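Local structure of histone fold protein (Methanopyrus kandleri, 1F1E) at residues A9-R12 and I13-G17; R99-S102 and D103-D106; I112-A115 and T116-G120. The protein acts as an archaeal DNA-binding histone, carrying two histone-fold sequences in one chain and probably pairing with partner subunits in the manner of its family. All coordinates share one frame; numbering follows the deposited sequence. Where two conformers were deposited one is given.

Contact 1 (A9-R12 and I13-G17); sequences AIER and IFRQG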
loop_
_atom_site.group_PDB
_atom_site.type_symbol
_atom_site.label_atom_id
_atom_site.label_comp_id
_atom_site.label_asym_id
_atom_site.label_seq_id
_atom_site.Cartn_x
_atom_site.Cartn_y
_atom_site.Cartn_z
ATOM N N ALA A 9 -1.533 -18.705 16.623
ATOM C CA ALA A 9 -1.123 -17.304 16.919
ATOM C C ALA A 9 -1.764 -16.338 15.921
ATOM O O ALA A 9 -2.291 -15.309 16.370
ATOM C CB ALA A 9 0.379 -17.121 16.970
ATOM N N ILE A 10 -1.759 -16.662 14.626
ATOM C CA ILE A 10 -2.499 -15.872 13.628
ATOM C C ILE A 10 -3.939 -15.651 14.053
ATOM O O ILE A 10 -4.442 -14.527 14.055
ATOM C CB ILE A 10 -2.428 -16.498 12.245
ATOM C CG1 ILE A 10 -0.963 -16.547 11.725
ATOM C CG2 ILE A 10 -3.345 -15.794 11.274
ATOM C CD1 ILE A 10 -0.879 -17.363 10.448
ATOM N N GLU A 11 -4.601 -16.751 14.433
ATOM C CA GLU A 11 -5.956 -16.592 14.883
ATOM C C GLU A 11 -6.131 -15.731 16.118
ATOM O O GLU A 11 -7.030 -14.943 16.060
ATOM C CB GLU A 11 -6.511 -18.008 15.215
ATOM C CG GLU A 11 -7.988 -17.908 15.519
ATOM C CD GLU A 11 -8.636 -19.210 15.874
ATOM O OE1 GLU A 11 -7.984 -20.278 15.712
ATOM O OE2 GLU A 11 -9.793 -19.129 16.334
ATOM N N ARG A 12 -5.294 -15.945 17.158
ATOM C CA ARG A 12 -5.497 -15.119 18.352
ATOM C C ARG A 12 -5.335 -13.620 18.033
ATOM O O ARG A 12 -6.047 -12.769 18.538
ATOM C CB ARG A 12 -4.598 -15.508 19.526
ATOM C CG ARG A 12 -4.946 -16.887 20.122
ATOM C CD ARG A 12 -4.085 -17.089 21.379
ATOM N NE ARG A 12 -2.685 -17.266 20.967
ATOM C CZ ARG A 12 -2.106 -18.407 20.643
ATOM N NH1 ARG A 12 -2.743 -19.576 20.658
ATOM N NH2 ARG A 12 -0.844 -18.423 20.299
ATOM N N ILE A 13 -4.325 -13.359 17.179
ATOM C CA ILE A 13 -3.979 -11.978 16.916
ATOM C C ILE A 13 -5.123 -11.361 16.128
ATOM O O ILE A 13 -5.575 -10.264 16.394
ATOM C CB ILE A 13 -2.627 -11.868 16.264
ATOM C CG1 ILE A 13 -1.506 -12.287 17.218
ATOM C CG2 ILE A 13 -2.360 -10.489 15.724
ATOM C CD1 ILE A 13 -0.212 -12.654 16.485
ATOM N N PHE A 14 -5.566 -12.052 15.083
ATOM C CA PHE A 14 -6.705 -11.518 14.308
ATOM C C PHE A 14 -7.909 -11.302 15.204
ATOM O O PHE A 14 -8.614 -10.296 15.126
ATOM C CB PHE A 14 -7.023 -12.522 13.217
ATOM C CG PHE A 14 -8.101 -12.089 12.275
ATOM C CD1 PHE A 14 -9.396 -12.479 12.443
ATOM C CD2 PHE A 14 -7.795 -11.251 11.203
ATOM C CE1 PHE A 14 -10.409 -12.096 11.577
ATOM C CE2 PHE A 14 -8.788 -10.844 10.369
ATOM C CZ PHE A 14 -10.088 -11.261 10.545
ATOM N N ARG A 15 -8.132 -12.290 16.085
ATOM C CA ARG A 15 -9.305 -12.209 16.960
ATOM C C ARG A 15 -9.228 -11.066 17.953
ATOM O O ARG A 15 -10.208 -10.528 18.473
ATOM C CB ARG A 15 -9.434 -13.576 17.659
ATOM C CG ARG A 15 -10.742 -14.169 17.946
ATOM C CD ARG A 15 -10.573 -15.446 18.757
ATOM N NE ARG A 15 -10.834 -16.646 17.951
ATOM C CZ ARG A 15 -12.082 -17.011 17.642
ATOM N NH1 ARG A 15 -12.293 -18.102 16.924
ATOM N NH2 ARG A 15 -13.123 -16.290 18.039
ATOM N N GLN A 16 -8.047 -10.547 18.261
ATOM C CA GLN A 16 -7.912 -9.379 19.083
ATOM C C GLN A 16 -8.654 -8.203 18.486
ATOM O O GLN A 16 -9.052 -7.298 19.197
ATOM C CB GLN A 16 -6.453 -8.898 19.191
ATOM C CG GLN A 16 -5.593 -9.841 19.995
ATOM C CD GLN A 16 -4.106 -9.580 19.985
ATOM O OE1 GLN A 16 -3.335 -10.294 20.604
ATOM N NE2 GLN A 16 -3.671 -8.548 19.278
ATOM N N GLY A 17 -8.854 -8.220 17.170
ATOM C CA GLY A 17 -9.547 -7.113 16.561
ATOM C C GLY A 17 -11.024 -7.366 16.374
ATOM O O GLY A 17 -11.694 -6.461 15.857
#
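Glu-11 and Arg-15, one helical turn apart, run side by side and join in a salt bridge. A single carboxylate oxygen takes both bonds: Arg-15 NH1 meets Glu-11 OE2 at 2.8 Å, nearly in line with the C-O bond, while NE reaches the same oxygen at 3.1 Å, on its anti side and out of the carboxylate plane. That oxygen lies within 1° of the guanidinium plane, though the two flat groups are turned 44° against each other. With CG anti to the backbone N (chi1 -173°), the extended Glu-11 chain carries its carboxylate alongside the arginine.

The backbone supplies i to i+4 bonds from Ile-13 N to Ala-9 O, Phe-14 N to Ile-10 O and Arg-15 N to Glu-11 O; that from Gln-16 N to Arg-12 O is weak.

Ile-13 packs CG1 against its own helix, 3.2 Å from Ala-9 O, and its side chain also touches Phe-83, Cys-113 and Thr-116. Phe-14 is directed against Ile-31 and Leu-119, whereas Arg-12 makes its salt bridge with Glu-81.

The chemistry thus divides round helix 7-15, buried hydrocarbon on the inner side and paired charges farther out, where the double grip on OE2 probably concentrates the negative charge on that oxygen.

Contact 2 (R99-S102 and D103-D106); sequences RASS and DAVD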
loop_
_atom_site.group_PDB
_atom_site.type_symbol
_atom_site.label_atom_id
_atom_site.label_comp_id
_atom_site.label_asym_id
_atom_site.label_seq_id
_atom_site.Cartn_x
_atom_site.Cartn_y
_atom_site.Cartn_z
ATOM N N ARG A 99 21.186 -8.438 8.336
ATOM C CA ARG A 99 21.508 -7.810 9.603
ATOM C C ARG A 99 20.322 -6.952 10.000
ATOM O O ARG A 99 19.796 -6.150 9.229
ATOM C CB ARG A 99 22.695 -6.884 9.505
ATOM C CG ARG A 99 23.883 -7.578 8.829
ATOM C CD ARG A 99 25.084 -6.694 8.872
ATOM N NE ARG A 99 25.847 -6.772 10.107
ATOM C CZ ARG A 99 26.603 -7.831 10.347
ATOM N NH1 ARG A 99 26.688 -8.870 9.516
ATOM N NH2 ARG A 99 27.265 -7.813 11.465
ATOM N N ALA A 100 19.892 -7.124 11.240
ATOM C CA ALA A 100 18.830 -6.275 11.778
ATOM C C ALA A 100 19.140 -5.993 13.244
ATOM O O ALA A 100 19.703 -6.811 13.945
ATOM C CB ALA A 100 17.515 -7.018 11.636
ATOM N N SER A 101 18.689 -4.837 13.702
ATOM C CA SER A 101 18.728 -4.559 15.106
ATOM C C SER A 101 17.576 -5.222 15.830
ATOM O O SER A 101 16.561 -5.569 15.251
ATOM C CB SER A 101 18.676 -3.074 15.382
ATOM O OG SER A 101 17.325 -2.642 15.163
ATOM N N SER A 102 17.696 -5.430 17.138
ATOM C CA SER A 102 16.608 -6.030 17.885
ATOM C C SER A 102 15.361 -5.158 17.835
ATOM O O SER A 102 14.277 -5.697 17.660
ATOM C CB SER A 102 17.071 -6.244 19.313
ATOM O OG SER A 102 16.039 -6.756 20.115
ATOM N N ASP A 103 15.507 -3.853 17.941
ATOM C CA ASP A 103 14.374 -2.970 17.840
ATOM C C ASP A 103 13.710 -3.019 16.447
ATOM O O ASP A 103 12.495 -2.874 16.312
ATOM C CB ASP A 103 14.786 -1.497 18.131
ATOM C CG ASP A 103 15.098 -1.281 19.590
ATOM O OD1 ASP A 103 14.849 -2.183 20.413
ATOM O OD2 ASP A 103 15.636 -0.186 19.842
ATOM N N ALA A 104 14.447 -3.245 15.409
ATOM C CA ALA A 104 13.859 -3.398 14.068
ATOM C C ALA A 104 12.999 -4.646 13.986
ATOM O O ALA A 104 11.920 -4.608 13.454
ATOM C CB ALA A 104 14.962 -3.458 13.001
ATOM N N VAL A 105 13.577 -5.743 14.504
ATOM C CA VAL A 105 12.795 -6.990 14.557
ATOM C C VAL A 105 11.522 -6.788 15.354
ATOM O O VAL A 105 10.466 -7.226 14.906
ATOM C CB VAL A 105 13.667 -8.128 15.075
ATOM C CG1 VAL A 105 12.839 -9.386 15.238
ATOM C CG2 VAL A 105 14.861 -8.341 14.131
ATOM N N ASP A 106 11.616 -6.142 16.507
ATOM C CA ASP A 106 10.430 -5.955 17.287
ATOM C C ASP A 106 9.418 -5.083 16.560
ATOM O O ASP A 106 8.207 -5.328 16.726
ATOM C CB ASP A 106 10.793 -5.293 18.613
ATOM C CG ASP A 106 11.526 -6.151 19.573
ATOM O OD1 ASP A 106 11.586 -7.371 19.328
ATOM O OD2 ASP A 106 11.982 -5.611 20.608
HETATM O O HOH W 1 14.470 -4.808 21.063
#
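A water gripped by three side chains links Ser-102, Asp-103 and Asp-106 at the start of the helix: it accepts from Ser-102 OG at 2.7 Å and donates to Asp-103 OD1 and Asp-106 OD2. Ser-102 OG, anti to its own backbone nitrogen at chi1 177°, is carried to the side where both carboxylates can share the water. The other oxygen of Asp-106, OD1, forms a salt bridge with Arg-85, so this carboxylate is held through both oxygens.

One residue earlier, Ser-101 is the N-cap. Its OG, lying between the backbone N and the carbonyl carbon (chi1 75°), accepts from Ala-104 N at 3.0 Å and also sits 3.3 Å from Ala-104 CB. An alanine here lacks that hydroxyl, and Ala-104 N would probably be left without its capping acceptor at the opening of the helix. The regular backbone bonds start at once, with Val-105 N to Ser-101 O at 3.1 Å and Asp-106 N to Ser-102 O at 2.9 Å.

On the apolar side Ala-100 CB meets Val-105 CG2 at 3.9 Å, and Arg-89 touches both side chains. Ser-101 thus caps helix 102-129 directly after strand 99-100, which pairs in parallel with 57-58; such a short paired strand just before a long central helix is characteristic of the histone fold.

Contact 3 (I112-A115 and T116-G120); sequences ICRA and TEELG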
loop_
_atom_site.group_PDB
_atom_site.type_symbol
_atom_site.label_atom_id
_atom_site.label_comp_id
_atom_site.label_asym_id
_atom_site.label_seq_id
_atom_site.Cartn_x
_atom_site.Cartn_y
_atom_site.Cartn_z
ATOM N N ILE A 112 3.402 -6.431 11.711
ATOM C CA ILE A 112 2.606 -7.483 11.117
ATOM C C ILE A 112 1.498 -7.892 12.064
ATOM O O ILE A 112 0.414 -8.277 11.632
ATOM C CB ILE A 112 3.483 -8.660 10.635
ATOM C CG1 ILE A 112 4.211 -9.419 11.716
ATOM C CG2 ILE A 112 4.438 -8.199 9.549
ATOM C CD1 ILE A 112 4.891 -10.690 11.246
ATOM N N CYS A 113 1.742 -7.868 13.375
ATOM C CA CYS A 113 0.685 -8.245 14.301
ATOM C C CYS A 113 -0.411 -7.176 14.357
ATOM O O CYS A 113 -1.584 -7.571 14.307
ATOM C CB CYS A 113 1.279 -8.528 15.665
ATOM S SG CYS A 113 2.356 -9.966 15.709
ATOM N N ARG A 114 0.006 -5.924 14.437
ATOM C CA ARG A 114 -0.981 -4.869 14.445
ATOM C C ARG A 114 -1.758 -4.874 13.139
ATOM O O ARG A 114 -2.973 -4.678 13.115
ATOM C CB ARG A 114 -0.353 -3.517 14.658
ATOM C CG ARG A 114 -1.295 -2.342 14.543
ATOM C CD ARG A 114 -2.433 -2.357 15.576
ATOM N NE ARG A 114 -3.382 -1.367 15.201
ATOM C CZ ARG A 114 -4.695 -1.337 15.316
ATOM N NH1 ARG A 114 -5.327 -2.337 15.882
ATOM N NH2 ARG A 114 -5.360 -0.295 14.855
ATOM N N ALA A 115 -1.102 -5.139 11.995
ATOM C CA ALA A 115 -1.778 -5.188 10.719
ATOM C C ALA A 115 -2.809 -6.304 10.702
ATOM O O ALA A 115 -3.922 -6.143 10.197
ATOM C CB ALA A 115 -0.809 -5.341 9.590
ATOM N N THR A 116 -2.493 -7.418 11.328
ATOM C CA THR A 116 -3.427 -8.536 11.419
ATOM C C THR A 116 -4.642 -8.190 12.315
ATOM O O THR A 116 -5.755 -8.458 11.893
ATOM C CB THR A 116 -2.679 -9.763 11.942
ATOM O OG1 THR A 116 -1.655 -10.128 11.048
ATOM C CG2 THR A 116 -3.577 -10.989 12.014
ATOM N N GLU A 117 -4.374 -7.579 13.459
ATOM C CA GLU A 117 -5.427 -7.115 14.333
ATOM C C GLU A 117 -6.312 -6.102 13.639
ATOM O O GLU A 117 -7.528 -6.137 13.703
ATOM C CB GLU A 117 -4.759 -6.506 15.569
ATOM C CG GLU A 117 -5.748 -6.014 16.619
ATOM C CD GLU A 117 -4.948 -5.372 17.745
ATOM O OE1 GLU A 117 -4.414 -4.267 17.579
ATOM O OE2 GLU A 117 -4.901 -6.065 18.765
ATOM N N GLU A 118 -5.700 -5.180 12.914
ATOM C CA GLU A 118 -6.439 -4.184 12.153
ATOM C C GLU A 118 -7.313 -4.803 11.060
ATOM O O GLU A 118 -8.454 -4.389 10.812
ATOM C CB GLU A 118 -5.491 -3.184 11.546
ATOM C CG GLU A 118 -6.103 -1.917 11.075
ATOM C CD GLU A 118 -4.900 -1.032 10.692
ATOM O OE1 GLU A 118 -4.706 0.054 11.248
ATOM O OE2 GLU A 118 -4.168 -1.514 9.804
ATOM N N LEU A 119 -6.762 -5.848 10.481
ATOM C CA LEU A 119 -7.612 -6.605 9.537
ATOM C C LEU A 119 -8.828 -7.200 10.211
ATOM O O LEU A 119 -9.920 -7.203 9.623
ATOM C CB LEU A 119 -6.755 -7.675 8.897
ATOM C CG LEU A 119 -7.294 -8.340 7.642
ATOM C CD1 LEU A 119 -7.279 -7.331 6.468
ATOM C CD2 LEU A 119 -6.575 -9.641 7.386
ATOM N N GLY A 120 -8.658 -7.702 11.421
ATOM C CA GLY A 120 -9.765 -8.242 12.171
ATOM C C GLY A 120 -10.777 -7.142 12.466
ATOM O O GLY A 120 -11.993 -7.285 12.385
HETATM O O HOH W 2 -4.472 -4.383 8.187
#
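Regular i to i+4 backbone bonds run through this part of helix 102-129, linking Thr-116 N to Ile-112 O, Glu-117 N to Cys-113 O, Glu-118 N to Arg-114 O and Leu-119 N to Ala-115 O. Thr-116 adds a second hold on the first acceptor: its OG1, beside the backbone N at chi1 -62°, donates to Ile-112 O at 2.8 Å. The amide and the hydroxyl approach that oxygen from opposite faces of the carbonyl plane, and the bond gives the hydroxyl of this buried residue a partner within its own helix.

Arg-114 carries the charged side. A bend at chi2 (62°) turns its chain along the helix, and NH1 donates to Glu-117 OE1 at 2.7 Å, the oxygen being met on its anti side and lying 15° out of the guanidinium plane. Glu-118 comes over a face instead: its CB stands 4.3 Å above the centre of the guanidinium, and OE1, in the conformer described, is 3.7 Å from Arg-114 NH2, a long ion pair with no N-H directed at it.

Further partners fix the group. Arg-114 NE donates to Glu-73 O, NH1 also pairs with Glu-121, and Glu-118 OE2 forms a salt bridge with Lys-150 of the second subunit.

Several acidic groups gathered round Arg-114 would be expected to stabilise its positive charge, while the arginine probably offsets the glutamates around it and Lys-150 of the second subunit that of Glu-118.

All three contacts are local, yet they differ in burial. Contact 3 is buried, its centre about 5 Å from the centre of the chain; contacts 1 and 2 are partly buried, and contact 2, its centre about 17 Å from the centre of the chain, has more exposed residues. Contacts 2 and 3 share helix 102-129, one at its capped start and the other along its middle, without touching. Contacts 1 and 3 touch directly: Phe-14 packs on Gly-120 and Gln-16 probably bonds to Glu-117, joining helix 7-15 to the long helix. The chemistry differs accordingly: a serine cap and water-shared carboxylates at contact 2, arginine-glutamate salt bridges at contacts 1 and 3, with a second-subunit partner at contact 3.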